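Side-chain contact in Aac(6')-ib (Escherichia coli, PDB 2BUE), which probably transfers an acetyl group from acetyl-CoA to the 6'-amino group of aminoglycoside antibiotics, so conferring resistance to them: residues L139-F144 / Q193-T198. The protein carries 2 engineered substitutions. Residues are numbered along the deposited sequence; the frame is centred on the assembly and turned at random.
Sequences LVELLF and QAFERT. With CA (calcium ion), chain E.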
ATOM      1  N   LEU A 139      -4.319  -5.556   5.578  1.00 10.95           N
ATOM      2  CA  LEU A 139      -4.146  -5.701   4.137  1.00 11.33           C
ATOM      3  C   LEU A 139      -3.462  -7.022   3.773  1.00 10.51           C
ATOM      4  O   LEU A 139      -3.867  -7.690   2.832  1.00  9.81           O
ATOM      5  CB  LEU A 139      -3.366  -4.501   3.588  1.00 12.68           C
ATOM      6  CG  LEU A 139      -3.375  -4.389   2.057  1.00 14.65           C
ATOM      7  CD1 LEU A 139      -4.752  -4.631   1.398  1.00 15.06           C
ATOM      8  CD2 LEU A 139      -2.837  -3.038   1.612  1.00 15.12           C
ATOM      9  N   VAL A 140      -2.446  -7.398   4.548  1.00  9.35           N
ATOM     10  CA  VAL A 140      -1.743  -8.660   4.332  1.00  9.73           C
ATOM     11  C   VAL A 140      -2.715  -9.833   4.516  1.00  8.95           C
ATOM     12  O   VAL A 140      -2.745 -10.745   3.703  1.00  8.84           O
ATOM     13  CB  VAL A 140      -0.530  -8.787   5.287  1.00 10.17           C
ATOM     14  CG1 VAL A 140       0.011 -10.223   5.353  1.00 10.83           C
ATOM     15  CG2 VAL A 140       0.597  -7.834   4.833  1.00 10.06           C
ATOM     16  N   GLU A 141      -3.487  -9.796   5.593  1.00  9.21           N
ATOM     17  CA  GLU A 141      -4.487 -10.860   5.836  1.00  9.57           C
ATOM     18  C   GLU A 141      -5.508 -10.952   4.685  1.00  8.94           C
ATOM     19  O   GLU A 141      -5.781 -12.060   4.166  1.00 10.47           O
ATOM     20  CB  GLU A 141      -5.178 -10.657   7.184  1.00 10.79           C
ATOM     21  CG  GLU A 141      -6.144 -11.807   7.522  1.00 11.99           C
ATOM     22  CD  GLU A 141      -6.622 -11.760   8.946  1.00 16.83           C
ATOM     23  OE1 GLU A 141      -5.796 -11.566   9.863  1.00 20.35           O
ATOM     24  OE2 GLU A 141      -7.843 -11.898   9.146  1.00 21.06           O
ATOM     25  N   LEU A 142      -6.029  -9.798   4.248  1.00  8.87           N
ATOM     26  CA  LEU A 142      -6.970  -9.750   3.139  0.50  8.81           C
ATOM     27  C   LEU A 142      -6.377 -10.440   1.904  1.00  8.38           C
ATOM     28  O   LEU A 142      -7.003 -11.330   1.295  1.00  8.25           O
ATOM     29  CB  LEU A 142      -7.323  -8.281   2.849  0.50  9.34           C
ATOM     30  CG  LEU A 142      -8.374  -7.949   1.786  0.50 10.00           C
ATOM     31  CD1 LEU A 142      -8.873  -6.524   2.023  0.50  9.60           C
ATOM     32  CD2 LEU A 142      -7.785  -8.075   0.400  0.50 11.36           C
ATOM     33  N   LEU A 143      -5.168 -10.025   1.533  1.00  8.05           N
ATOM     34  CA  LEU A 143      -4.519 -10.563   0.358  1.00  8.57           C
ATOM     35  C   LEU A 143      -4.293 -12.080   0.434  1.00  8.34           C
ATOM     36  O   LEU A 143      -4.534 -12.781  -0.549  1.00  9.73           O
ATOM     37  CB  LEU A 143      -3.223  -9.790   0.047  1.00  8.40           C
ATOM     38  CG  LEU A 143      -3.466  -8.341  -0.403  1.00  7.37           C
ATOM     39  CD1 LEU A 143      -2.132  -7.540  -0.423  1.00  8.97           C
ATOM     40  CD2 LEU A 143      -4.139  -8.274  -1.780  1.00 10.44           C
ATOM     41  N   PHE A 144      -3.827 -12.586   1.579  1.00  8.53           N
ATOM     42  CA  PHE A 144      -3.621 -14.033   1.696  1.00  9.20           C
ATOM     43  C   PHE A 144      -4.955 -14.814   1.735  1.00  9.78           C
ATOM     44  O   PHE A 144      -4.973 -16.022   1.554  1.00 10.53           O
ATOM     45  CB  PHE A 144      -2.719 -14.374   2.878  1.00  9.99           C
ATOM     46  CG  PHE A 144      -1.253 -14.068   2.628  1.00  8.17           C
ATOM     47  CD1 PHE A 144      -0.633 -14.487   1.437  1.00 11.12           C
ATOM     48  CD2 PHE A 144      -0.479 -13.428   3.606  1.00 11.26           C
ATOM     49  CE1 PHE A 144       0.744 -14.247   1.210  1.00 10.50           C
ATOM     50  CE2 PHE A 144       0.895 -13.160   3.389  1.00 10.29           C
ATOM     51  CZ  PHE A 144       1.497 -13.565   2.205  1.00 10.53           C
ATOM     52  N   GLN A 193       4.101 -18.712   3.345  1.00 12.75           N
ATOM     53  CA  GLN A 193       4.637 -19.652   4.357  1.00 15.12           C
ATOM     54  C   GLN A 193       4.975 -18.930   5.664  1.00 14.19           C
ATOM     55  O   GLN A 193       4.661 -19.421   6.759  1.00 13.12           O
ATOM     56  CB  GLN A 193       5.854 -20.413   3.829  1.00 15.38           C
ATOM     57  CG  GLN A 193       6.317 -21.550   4.788  1.00 20.59           C
ATOM     58  CD  GLN A 193       7.482 -22.390   4.243  1.00 21.99           C
ATOM     59  OE1 GLN A 193       8.545 -21.857   3.876  1.00 31.42           O
ATOM     60  NE2 GLN A 193       7.292 -23.718   4.213  1.00 28.87           N
ATOM     61  N   ALA A 194       5.584 -17.744   5.549  1.00 13.16           N
ATOM     62  CA  ALA A 194       5.880 -16.929   6.735  1.00 13.13           C
ATOM     63  C   ALA A 194       4.629 -16.532   7.490  1.00 12.98           C
ATOM     64  O   ALA A 194       4.592 -16.607   8.725  1.00 14.16           O
ATOM     65  CB  ALA A 194       6.705 -15.668   6.343  1.00 14.12           C
ATOM     66  N   PHE A 195       3.600 -16.109   6.748  1.00 11.97           N
ATOM     67  CA  PHE A 195       2.323 -15.695   7.321  1.00 12.35           C
ATOM     68  C   PHE A 195       1.688 -16.867   8.093  1.00 12.71           C
ATOM     69  O   PHE A 195       1.192 -16.687   9.211  1.00 13.32           O
ATOM     70  CB  PHE A 195       1.394 -15.201   6.197  1.00 12.39           C
ATOM     71  CG  PHE A 195       0.051 -14.772   6.669  1.00 12.34           C
ATOM     72  CD1 PHE A 195      -0.136 -13.518   7.241  1.00 10.99           C
ATOM     73  CD2 PHE A 195      -1.055 -15.641   6.545  1.00 12.11           C
ATOM     74  CE1 PHE A 195      -1.411 -13.106   7.676  1.00 12.40           C
ATOM     75  CE2 PHE A 195      -2.320 -15.249   6.972  1.00 13.99           C
ATOM     76  CZ  PHE A 195      -2.509 -13.986   7.547  1.00 11.23           C
ATOM     77  N   GLU A 196       1.704 -18.048   7.479  1.00 13.87           N
ATOM     78  CA  GLU A 196       1.184 -19.279   8.112  1.00 14.44           C
ATOM     79  C   GLU A 196       1.920 -19.578   9.416  1.00 14.92           C
ATOM     80  O   GLU A 196       1.292 -19.777  10.462  1.00 14.90           O
ATOM     81  CB  GLU A 196       1.330 -20.470   7.161  1.00 14.67           C
ATOM     82  CG  GLU A 196       0.387 -20.424   5.942  1.00 15.29           C
ATOM     83  CD  GLU A 196       0.759 -21.430   4.877  1.00 15.02           C
ATOM     84  OE1 GLU A 196       1.782 -22.140   5.021  1.00 18.24           O
ATOM     85  OE2 GLU A 196       0.049 -21.507   3.863  1.00 13.85           O
ATOM     86  N   ARG A 197       3.253 -19.569   9.349  1.00 15.50           N
ATOM     87  CA  ARG A 197       4.094 -19.891  10.515  1.00 17.14           C
ATOM     88  C   ARG A 197       3.859 -18.942  11.669  1.00 18.11           C
ATOM     89  O   ARG A 197       3.894 -19.359  12.842  1.00 18.91           O
ATOM     90  CB  ARG A 197       5.568 -19.909  10.129  1.00 17.44           C
ATOM     91  CG  ARG A 197       5.977 -21.101   9.293  1.00 20.94           C
ATOM     92  CD  ARG A 197       7.493 -21.089   9.038  1.00 27.03           C
ATOM     93  NE  ARG A 197       7.895 -20.514   7.742  1.00 32.81           N
ATOM     94  CZ  ARG A 197       8.480 -19.323   7.573  1.00 35.20           C
ATOM     95  NH1 ARG A 197       8.724 -18.525   8.607  1.00 36.85           N
ATOM     96  NH2 ARG A 197       8.813 -18.918   6.355  1.00 35.78           N
ATOM     97  N   THR A 198       3.580 -17.678  11.362  1.00 17.86           N
ATOM     98  CA  THR A 198       3.438 -16.663  12.405  1.00 19.53           C
ATOM     99  C   THR A 198       2.023 -16.476  12.930  1.00 20.50           C
ATOM    100  O   THR A 198       1.798 -15.621  13.794  1.00 20.68           O
ATOM    101  CB  THR A 198       4.045 -15.303  11.996  1.00 19.76           C
ATOM    102  OG1 THR A 198       3.394 -14.826  10.811  1.00 19.21           O
ATOM    103  CG2 THR A 198       5.559 -15.454  11.739  1.00 19.06           C
TER
HETATM  104 CA    CA E1203       3.943 -21.184  14.338  1.00 18.63          CA
HETATM  105  O   HOH W   1       5.629 -19.936  15.323  1.00 21.64           O
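F195 reaches from helix 192-197 to the flank of helix 131-144, and the contact can be read along this one side chain. Its CB already touches the tip half of the other phenyl ring, F195 CB lying 3.5 Å from F144 CE2. At F195 CG the two rings come closest, with F144 CD2 3.4 Å away and over one face of the F195 ring, displaced toward its rim. The ring centroids are 4.9 Å apart with planes at 41°, an oblique pairing. Further out, F195 CD2 and F195 CD1 both lie near F144 CD2; V140 CG1 adds its contact to F195 CD1 at 3.8 Å and also reaches F195 CE1. With CG anti to the backbone N (chi1 179°), the ring extends far enough for F195 CZ to end 4.1 Å from E141 CA, against the helix backbone. In this GNAT fold, helix 131-144 packs on the central sheet; V140 and F144 pack on I152 of strand 151-154 and also on F195, so helix 192-197, which follows directly on strand 183-191, is tied to the side of helix 131-144. The two helix segments cross at -112°, their axes 11.6 Å apart, a gap bridged largely by aromatic side chains. R199 makes a cation-pi contact with the F195 ring and hydrogen-bonds to F195 O. Just beyond, R197 O binds a calcium ion at 2.4 Å, together with S200 O and A202 O.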